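Local atomic coordinates of dehydrogenase (Sinorhizobium meliloti, PDB entry 3UOE), a protein that probably acts as an oxidoreductase of the malate/L-lactate dehydrogenase (LDH2/MDH2) family. Residues G92-A97 with M117-R122; L76-K81 with N136-G141; A59-L64 with T339-P344. One frame throughout, in Å; residues are numbered along the deposited sequence.

Contact 1. Residues G92-A97 with M117-R122; sequences GTWRRA and MRVTRR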
loop_
_atom_site.group_PDB
_atom_site.type_symbol
_atom_site.label_atom_id
_atom_site.label_comp_id
_atom_site.label_asym_id
_atom_site.label_seq_id
_atom_site.Cartn_x
_atom_site.Cartn_y
_atom_site.Cartn_z
ATOM N N GLY A 92 -13.382 12.384 18.374
ATOM C CA GLY A 92 -13.309 12.710 16.962
ATOM C C GLY A 92 -13.949 14.032 16.580
ATOM O O GLY A 92 -14.984 14.422 17.129
ATOM N N THR A 93 -13.322 14.723 15.632
ATOM C CA THR A 93 -13.874 15.943 15.068
ATOM C C THR A 93 -13.880 15.830 13.545
ATOM O O THR A 93 -12.871 15.462 12.945
ATOM C CB THR A 93 -13.025 17.181 15.453
ATOM O OG1 THR A 93 -12.893 17.266 16.882
ATOM C CG2 THR A 93 -13.661 18.466 14.911
ATOM N N TRP A 94 -15.009 16.148 12.918
ATOM C CA TRP A 94 -15.079 16.183 11.461
ATOM C C TRP A 94 -14.449 17.464 10.951
ATOM O O TRP A 94 -15.020 18.542 11.083
ATOM C CB TRP A 94 -16.526 16.051 10.978
ATOM C CG TRP A 94 -17.078 14.682 11.251
ATOM C CD1 TRP A 94 -17.910 14.316 12.275
ATOM C CD2 TRP A 94 -16.809 13.487 10.504
ATOM N NE1 TRP A 94 -18.181 12.964 12.202
ATOM C CE2 TRP A 94 -17.516 12.434 11.125
ATOM C CE3 TRP A 94 -16.039 13.208 9.368
ATOM C CZ2 TRP A 94 -17.479 11.124 10.651
ATOM C CZ3 TRP A 94 -16.003 11.898 8.892
ATOM C CH2 TRP A 94 -16.716 10.873 9.539
ATOM N N ARG A 95 -13.259 17.345 10.381
ATOM C CA ARG A 95 -12.541 18.509 9.898
ATOM C C ARG A 95 -13.111 18.919 8.543
ATOM O O ARG A 95 -13.201 20.111 8.222
ATOM C CB ARG A 95 -11.044 18.210 9.827
ATOM C CG ARG A 95 -10.372 18.158 11.195
ATOM C CD ARG A 95 -9.739 19.498 11.560
ATOM N NE ARG A 95 -8.848 19.964 10.493
ATOM C CZ ARG A 95 -7.717 20.648 10.678
ATOM N NH1 ARG A 95 -7.302 20.951 11.906
ATOM N NH2 ARG A 95 -6.989 21.019 9.628
ATOM N N ARG A 96 -13.500 17.914 7.762
ATOM C CA ARG A 96 -14.205 18.114 6.503
ATOM C C ARG A 96 -15.284 17.057 6.441
ATOM O O ARG A 96 -15.350 16.198 7.306
ATOM C CB ARG A 96 -13.269 17.930 5.319
ATOM C CG ARG A 96 -12.003 18.718 5.413
ATOM C CD ARG A 96 -12.218 20.179 5.093
ATOM N NE ARG A 96 -11.003 20.703 4.488
ATOM C CZ ARG A 96 -10.106 21.455 5.112
ATOM N NH1 ARG A 96 -10.293 21.822 6.376
ATOM N NH2 ARG A 96 -9.023 21.855 4.459
ATOM N N ALA A 97 -16.110 17.103 5.405
ATOM C CA ALA A 97 -17.206 16.155 5.264
ATOM C C ALA A 97 -16.752 14.694 5.343
ATOM O O ALA A 97 -17.482 13.843 5.852
ATOM C CB ALA A 97 -17.983 16.416 3.957
HETATM N N MSE A 117 -14.205 3.692 13.643
HETATM C CA MSE A 117 -14.856 2.964 12.565
HETATM C C MSE A 117 -16.371 3.140 12.620
HETATM O O MSE A 117 -17.015 3.364 11.592
HETATM C CB MSE A 117 -14.490 1.476 12.596
HETATM C CG MSE A 117 -15.083 0.708 11.427
HETATM SE SE MSE A 117 -14.520 -1.168 11.256
HETATM C CE MSE A 117 -12.598 -0.954 11.586
ATOM N N ARG A 118 -16.941 3.050 13.816
ATOM C CA ARG A 118 -18.381 3.219 13.973
ATOM C C ARG A 118 -18.815 4.602 13.494
ATOM O O ARG A 118 -19.803 4.745 12.772
ATOM C CB ARG A 118 -18.788 3.022 15.430
ATOM C CG ARG A 118 -20.191 3.534 15.758
ATOM C CD ARG A 118 -20.478 3.486 17.268
ATOM N NE ARG A 118 -19.752 4.511 18.024
ATOM C CZ ARG A 118 -20.162 5.768 18.158
ATOM N NH1 ARG A 118 -21.289 6.160 17.581
ATOM N NH2 ARG A 118 -19.442 6.634 18.860
ATOM N N VAL A 119 -18.061 5.617 13.900
ATOM C CA VAL A 119 -18.374 6.995 13.554
ATOM C C VAL A 119 -18.180 7.269 12.056
ATOM O O VAL A 119 -19.018 7.892 11.412
ATOM C CB VAL A 119 -17.518 7.976 14.389
ATOM C CG1 VAL A 119 -17.659 9.411 13.856
ATOM C CG2 VAL A 119 -17.893 7.884 15.875
ATOM N N THR A 120 -17.079 6.799 11.491
ATOM C CA THR A 120 -16.837 7.067 10.081
ATOM C C THR A 120 -17.816 6.308 9.194
ATOM O O THR A 120 -18.245 6.824 8.170
ATOM C CB THR A 120 -15.384 6.773 9.657
ATOM O OG1 THR A 120 -15.080 5.398 9.914
ATOM C CG2 THR A 120 -14.431 7.655 10.426
ATOM N N ARG A 121 -18.176 5.093 9.596
ATOM C CA ARG A 121 -19.110 4.282 8.819
ATOM C C ARG A 121 -20.467 4.974 8.598
ATOM O O ARG A 121 -21.082 4.827 7.540
ATOM C CB ARG A 121 -19.314 2.911 9.474
ATOM C CG ARG A 121 -20.140 1.969 8.627
ATOM C CD ARG A 121 -20.419 0.641 9.310
ATOM N NE ARG A 121 -21.338 -0.166 8.510
ATOM C CZ ARG A 121 -21.913 -1.289 8.933
ATOM N NH1 ARG A 121 -21.667 -1.742 10.156
ATOM N NH2 ARG A 121 -22.740 -1.957 8.135
ATOM N N ARG A 122 -20.922 5.721 9.601
ATOM C CA ARG A 122 -22.195 6.430 9.528
ATOM C C ARG A 122 -22.254 7.399 8.341
ATOM O O ARG A 122 -23.294 7.572 7.710
ATOM C CB ARG A 122 -22.436 7.192 10.835
ATOM C CG ARG A 122 -22.796 6.288 12.006
ATOM C CD ARG A 122 -22.209 6.789 13.329
ATOM N NE ARG A 122 -22.996 7.862 13.934
ATOM C CZ ARG A 122 -22.630 8.538 15.024
ATOM N NH1 ARG A 122 -21.483 8.261 15.632
ATOM N NH2 ARG A 122 -23.413 9.499 15.510
#
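The indole of W94, on strand 91-96, outermost in the main mixed sheet within this chain, packs against V119 and T120 of helix 109-127 in a small, apolar strand-to-helix contact that is partly buried. All of the touching on the strand side is done by this one ring, and mostly by its six-membered half. W94 CZ2 lies 3.6 Å from V119 CG1, which approaches the ring obliquely. One atom further round, W94 CH2 comes to 3.8 Å from T120 CA and 4.0 Å from T120 CG2, so the helix backbone itself meets the ring edge near its plane. V119 O also lies in the ring plane, 3.7 Å from W94 CZ2. The T120 side chain runs roughly perpendicular to that of W94. V119 CG1, anti to the backbone N (chi1 170°), reaches the tryptophan from a CB that points toward the strand. In T120, OG1 stands between the backbone N and the carbonyl carbon (chi1 59°) and bonds to A116 O one helical turn back, while the methyl CG2 is directed to the W94 CH2 corner. L100 of strand 99-105 touches W94, V119 and T120 alike and joins the three into one apolar cluster. Just past W94, R95 and R96 form a classic beta bulge opposite strand 99-105, and both pack on the second subunit. The helix is the crossover of a beta-alpha-beta unit: it links strand 99-105 to its parallel neighbour 129-137, and W94 extends its packing to strand 91-96, beyond 99-105.

Contact 2. Residues L76-K81 with N136-G141; sequences LSRLDK and NANHMG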
loop_
_atom_site.group_PDB
_atom_site.type_symbol
_atom_site.label_atom_id
_atom_site.label_comp_id
_atom_site.label_asym_id
_atom_site.label_seq_id
_atom_site.Cartn_x
_atom_site.Cartn_y
_atom_site.Cartn_z
ATOM N N LEU A 76 -0.830 -3.158 30.441
ATOM C CA LEU A 76 -1.214 -3.169 31.847
ATOM C C LEU A 76 -0.357 -2.167 32.616
ATOM O O LEU A 76 -0.857 -1.392 33.424
ATOM C CB LEU A 76 -1.067 -4.577 32.439
ATOM C CG LEU A 76 -1.959 -5.680 31.849
ATOM C CD1 LEU A 76 -1.679 -7.028 32.496
ATOM C CD2 LEU A 76 -3.440 -5.313 31.986
ATOM N N SER A 77 0.939 -2.174 32.336
ATOM C CA SER A 77 1.867 -1.267 33.007
ATOM C C SER A 77 1.567 0.199 32.660
ATOM O O SER A 77 1.588 1.079 33.522
ATOM C CB SER A 77 3.310 -1.631 32.639
ATOM O OG SER A 77 4.228 -0.860 33.372
ATOM N N ARG A 78 1.285 0.448 31.388
ATOM C CA ARG A 78 0.996 1.798 30.929
ATOM C C ARG A 78 -0.295 2.328 31.548
ATOM O O ARG A 78 -0.421 3.513 31.840
ATOM C CB ARG A 78 0.943 1.845 29.401
ATOM C CG ARG A 78 2.301 1.611 28.735
ATOM C CD ARG A 78 2.222 1.714 27.202
ATOM N NE ARG A 78 1.814 3.050 26.777
ATOM C CZ ARG A 78 2.636 4.091 26.674
ATOM N NH1 ARG A 78 3.934 3.957 26.950
ATOM N NH2 ARG A 78 2.160 5.267 26.282
ATOM N N LEU A 79 -1.250 1.435 31.753
ATOM C CA LEU A 79 -2.487 1.798 32.414
ATOM C C LEU A 79 -2.228 2.181 33.869
ATOM O O LEU A 79 -2.680 3.227 34.330
ATOM C CB LEU A 79 -3.475 0.635 32.336
ATOM C CG LEU A 79 -4.099 0.395 30.961
ATOM C CD1 LEU A 79 -4.683 -1.001 30.864
ATOM C CD2 LEU A 79 -5.153 1.468 30.632
ATOM N N ASP A 80 -1.498 1.326 34.583
ATOM C CA ASP A 80 -1.154 1.566 35.983
ATOM C C ASP A 80 -0.411 2.887 36.179
ATOM O O ASP A 80 -0.396 3.448 37.273
ATOM C CB ASP A 80 -0.254 0.443 36.505
ATOM C CG ASP A 80 -1.008 -0.845 36.760
ATOM O OD1 ASP A 80 -2.241 -0.805 36.997
ATOM O OD2 ASP A 80 -0.357 -1.908 36.733
ATOM N N LYS A 81 0.239 3.365 35.128
ATOM C CA LYS A 81 1.140 4.492 35.288
ATOM C C LYS A 81 0.544 5.772 34.743
ATOM O O LYS A 81 1.194 6.811 34.756
ATOM C CB LYS A 81 2.492 4.200 34.639
ATOM C CG LYS A 81 3.319 3.155 35.392
ATOM C CD LYS A 81 4.647 2.915 34.687
ATOM C CE LYS A 81 5.513 1.894 35.417
ATOM N NZ LYS A 81 5.984 2.377 36.747
ATOM N N ASN A 136 -2.276 10.047 19.372
ATOM C CA ASN A 136 -2.388 9.926 20.822
ATOM C C ASN A 136 -3.234 8.724 21.245
ATOM O O ASN A 136 -4.053 8.816 22.168
ATOM C CB ASN A 136 -2.947 11.230 21.410
ATOM C CG ASN A 136 -2.684 11.373 22.906
ATOM O OD1 ASN A 136 -1.716 10.835 23.438
ATOM N ND2 ASN A 136 -3.550 12.117 23.586
ATOM N N ALA A 137 -3.035 7.603 20.553
ATOM C CA ALA A 137 -3.622 6.317 20.934
ATOM C C ALA A 137 -2.528 5.264 21.110
ATOM O O ALA A 137 -1.468 5.365 20.513
ATOM C CB ALA A 137 -4.634 5.853 19.892
ATOM N N ASN A 138 -2.796 4.246 21.921
ATOM C CA ASN A 138 -1.845 3.171 22.118
ATOM C C ASN A 138 -1.867 2.152 20.993
ATOM O O ASN A 138 -2.619 2.266 20.032
ATOM C CB ASN A 138 -2.063 2.457 23.458
ATOM C CG ASN A 138 -1.542 3.257 24.635
ATOM O OD1 ASN A 138 -0.418 3.036 25.105
ATOM N ND2 ASN A 138 -2.351 4.199 25.116
ATOM N N HIS A 139 -1.022 1.145 21.150
ATOM C CA HIS A 139 -0.706 0.199 20.094
ATOM C C HIS A 139 -1.959 -0.513 19.611
ATOM O O HIS A 139 -2.800 -0.922 20.414
ATOM C CB HIS A 139 0.333 -0.802 20.612
ATOM C CG HIS A 139 0.941 -1.653 19.545
ATOM N ND1 HIS A 139 0.539 -2.949 19.309
ATOM C CD2 HIS A 139 1.933 -1.401 18.659
ATOM C CE1 HIS A 139 1.252 -3.454 18.321
ATOM N NE2 HIS A 139 2.097 -2.533 17.902
HETATM N N MSE A 140 -2.067 -0.654 18.293
HETATM C CA MSE A 140 -3.269 -1.165 17.640
HETATM C C MSE A 140 -3.323 -2.684 17.580
HETATM O O MSE A 140 -4.367 -3.271 17.285
HETATM C CB MSE A 140 -3.333 -0.627 16.210
HETATM C CG MSE A 140 -3.625 0.843 16.152
HETATM SE SE MSE A 140 -5.413 1.150 16.862
HETATM C CE MSE A 140 -5.156 3.009 17.475
ATOM N N GLY A 141 -2.190 -3.323 17.832
ATOM C CA GLY A 141 -2.106 -4.751 17.633
ATOM C C GLY A 141 -2.241 -5.098 16.162
ATOM O O GLY A 141 -1.785 -4.350 15.297
#
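The guanidinium of R78 and the carboxamide of N138 meet edge to oxygen, with their planes 59° apart; between the two segments no atom stacks on a face of either group. N138 OD1 sits at the NE edge of the guanidinium, near its plane but tilted out of it. R78 NE donates to N138 OD1 over 2.8 Å, a short but bent bond with an N-H...O angle of 142°. From the acceptor side the donor lies almost in line with the carbonyl bond. The oxygen also rests 3.6 Å from R78 CD, beside the last methylene. The two side chains come from opposite directions, and a bend at chi3 (62°), after an extended chi2, turns the guanidinium so that NE meets N138. Other bonds fix both ends. R78 NH1 donates to the backbone carbonyls of D277 and H280, so the arginine joins N138 to these two carbonyls, and NH2 is bonded as well. N138 ND2 donates to G107 O, which is consistent with OD1, not ND2, facing the arginine. A leucine at R78 would probably leave N138 OD1 and the carbonyls of D277 and H280 without their donors and the buried amide less firmly held. Both residues are buried, and this one bond carries the contact. R78 projects from the last turn of helix 72-80, whose L76 and L79 pack on helix 28-41. N138 lies just beyond strand 129-137 of the main sheet, its backbone bonded to G107 and its carbonyl to K284 NZ, so that the bond joins helix 72-80 to the loop that follows the strand.

Contact 3. Residues A59-L64 with T339-P344; sequences AELRGL and TGIELP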
loop_
_atom_site.group_PDB
_atom_site.type_symbol
_atom_site.label_atom_id
_atom_site.label_comp_id
_atom_site.label_asym_id
_atom_site.label_seq_id
_atom_site.Cartn_x
_atom_site.Cartn_y
_atom_site.Cartn_z
ATOM N N ALA A 59 -4.688 -12.599 17.402
ATOM C CA ALA A 59 -3.299 -12.676 16.960
ATOM C C ALA A 59 -2.701 -14.047 17.298
ATOM O O ALA A 59 -2.172 -14.728 16.414
ATOM C CB ALA A 59 -2.465 -11.552 17.581
ATOM N N GLU A 60 -2.789 -14.439 18.572
ATOM C CA GLU A 60 -2.340 -15.761 19.023
ATOM C C GLU A 60 -2.960 -16.877 18.175
ATOM O O GLU A 60 -2.249 -17.710 17.628
ATOM C CB GLU A 60 -2.705 -15.991 20.489
ATOM C CG GLU A 60 -2.049 -15.044 21.464
ATOM C CD GLU A 60 -0.555 -15.288 21.611
ATOM O OE1 GLU A 60 -0.026 -16.220 20.974
ATOM O OE2 GLU A 60 0.091 -14.547 22.376
ATOM N N LEU A 61 -4.286 -16.873 18.058
ATOM C CA LEU A 61 -4.997 -17.929 17.327
ATOM C C LEU A 61 -4.567 -18.026 15.864
ATOM O O LEU A 61 -4.579 -19.111 15.272
ATOM C CB LEU A 61 -6.518 -17.725 17.402
ATOM C CG LEU A 61 -7.238 -17.888 18.745
ATOM C CD1 LEU A 61 -8.650 -17.306 18.668
ATOM C CD2 LEU A 61 -7.270 -19.354 19.208
ATOM N N ARG A 62 -4.188 -16.889 15.284
ATOM C CA ARG A 62 -3.856 -16.837 13.861
ATOM C C ARG A 62 -2.370 -17.047 13.568
ATOM O O ARG A 62 -1.931 -16.917 12.428
ATOM C CB ARG A 62 -4.333 -15.520 13.246
ATOM C CG ARG A 62 -5.842 -15.370 13.259
ATOM C CD ARG A 62 -6.278 -13.973 12.878
ATOM N NE ARG A 62 -7.651 -14.000 12.399
ATOM C CZ ARG A 62 -8.651 -13.321 12.944
ATOM N NH1 ARG A 62 -8.424 -12.524 13.978
ATOM N NH2 ARG A 62 -9.875 -13.422 12.442
ATOM N N GLY A 63 -1.598 -17.366 14.598
ATOM C CA GLY A 63 -0.177 -17.605 14.424
ATOM C C GLY A 63 0.654 -16.335 14.341
ATOM O O GLY A 63 1.717 -16.325 13.722
ATOM N N LEU A 64 0.178 -15.262 14.970
ATOM C CA LEU A 64 0.940 -14.020 15.046
ATOM C C LEU A 64 1.200 -13.632 16.508
ATOM O O LEU A 64 0.697 -12.617 16.991
ATOM C CB LEU A 64 0.202 -12.907 14.315
ATOM C CG LEU A 64 0.973 -11.619 14.030
ATOM C CD1 LEU A 64 1.914 -11.784 12.837
ATOM C CD2 LEU A 64 -0.008 -10.481 13.785
ATOM N N THR A 339 -7.238 -26.960 19.245
ATOM C CA THR A 339 -6.139 -27.568 19.982
ATOM C C THR A 339 -5.613 -26.691 21.112
ATOM O O THR A 339 -4.905 -27.172 21.994
ATOM C CB THR A 339 -4.979 -27.903 19.032
ATOM O OG1 THR A 339 -4.315 -26.692 18.653
ATOM C CG2 THR A 339 -5.505 -28.581 17.783
ATOM N N GLY A 340 -5.946 -25.404 21.082
ATOM C CA GLY A 340 -5.477 -24.478 22.098
ATOM C C GLY A 340 -4.356 -23.560 21.633
ATOM O O GLY A 340 -3.820 -23.717 20.538
ATOM N N ILE A 341 -4.010 -22.595 22.483
ATOM C CA ILE A 341 -2.937 -21.651 22.216
ATOM C C ILE A 341 -1.646 -22.028 22.956
ATOM O O ILE A 341 -1.659 -22.318 24.157
ATOM C CB ILE A 341 -3.367 -20.226 22.621
ATOM C CG1 ILE A 341 -4.323 -19.647 21.577
ATOM C CG2 ILE A 341 -2.164 -19.308 22.804
ATOM C CD1 ILE A 341 -5.215 -18.555 22.122
ATOM N N GLU A 342 -0.527 -22.021 22.239
ATOM C CA GLU A 342 0.762 -22.214 22.891
ATOM C C GLU A 342 1.408 -20.871 23.191
ATOM O O GLU A 342 1.651 -20.077 22.290
ATOM C CB GLU A 342 1.699 -23.054 22.021
ATOM C CG GLU A 342 1.120 -24.394 21.623
ATOM C CD GLU A 342 2.165 -25.489 21.577
ATOM O OE1 GLU A 342 3.338 -25.182 21.272
ATOM O OE2 GLU A 342 1.806 -26.656 21.850
ATOM N N LEU A 343 1.675 -20.604 24.456
ATOM C CA LEU A 343 2.477 -19.438 24.780
ATOM C C LEU A 343 3.648 -19.816 25.677
ATOM O O LEU A 343 3.599 -20.822 26.392
ATOM C CB LEU A 343 1.631 -18.312 25.386
ATOM C CG LEU A 343 1.113 -18.506 26.797
ATOM C CD1 LEU A 343 0.266 -17.308 27.226
ATOM C CD2 LEU A 343 0.307 -19.775 26.824
ATOM N N PRO A 344 4.726 -19.030 25.602
ATOM C CA PRO A 344 5.920 -19.253 26.422
ATOM C C PRO A 344 5.557 -19.299 27.897
ATOM O O PRO A 344 4.812 -18.428 28.365
ATOM C CB PRO A 344 6.774 -18.023 26.119
ATOM C CG PRO A 344 6.394 -17.670 24.702
ATOM C CD PRO A 344 4.923 -17.966 24.604
HETATM O O HOH W 1 2.078 -17.586 21.737
#
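E60, in the last turn of helix 46-61, meets I341 with its CB and E342 O through a water held by its carboxylate. Its CB lies 3.9 Å from I341 CD1 and 4.1 Å from I341 CG2, so the first carbon of a charged side chain serves as apolar surface. A bend at chi2 (-70°) then swings the carboxylate past the isoleucine toward the strand. There a water donates to E60 OE1 and to E342 O, each over 2.6 Å, bridging helix end and strand backbone; E60 OE2 accepts from L69 N. Both carboxylate oxygens thus accept a hydrogen bond, as would suit an ionised acid. L61 follows with its CD2 branch, 3.7 Å from I341 CD1 and 3.8 Å from I341 CG1. L61 lies roughly perpendicular to I341, and the ethyl arm of I341 runs up against both L61 and the CB of E60. R62 leaves the helix, and G63, at positive phi (80°), is the C-prime residue of a Schellman motif. The motif closes with L64 N bonded to A59 O (2.8 Å) and G63 N to E60 O (3.1 Å), turning the chain away just after the two residues that touch the strand. I341 begins strand 341-344, separated from helix 327-339 by G340 alone, and pairs through its backbone with L26 of the antiparallel strand 23-26. P28 of helix 28-41 touches both L61 and I341, L31 adds to the packing on I341, and R333 and A336 of helix 327-339 touch L61, so the contact lies where three helices and a two-stranded sheet converge.

How the contacts relate
The three contacts are nested along the chain: contact 1 falls within the loop closed by contact 2, and contact 2 within that closed by contact 3, which joins segments 275 residues apart. Contacts 1 and 2 both reach the main mixed sheet, with centres 23 Å apart. Contacts 2 and 3 are linked by the consecutive helices 46-61 and 72-80, and helix 28-41 packs against residues of both; their nearest atoms are about 6 Å apart. Contacts 1 and 3, with centres 34 Å apart, lie on opposite sides of the chain's centre. Contact 1 alone also borders the second subunit.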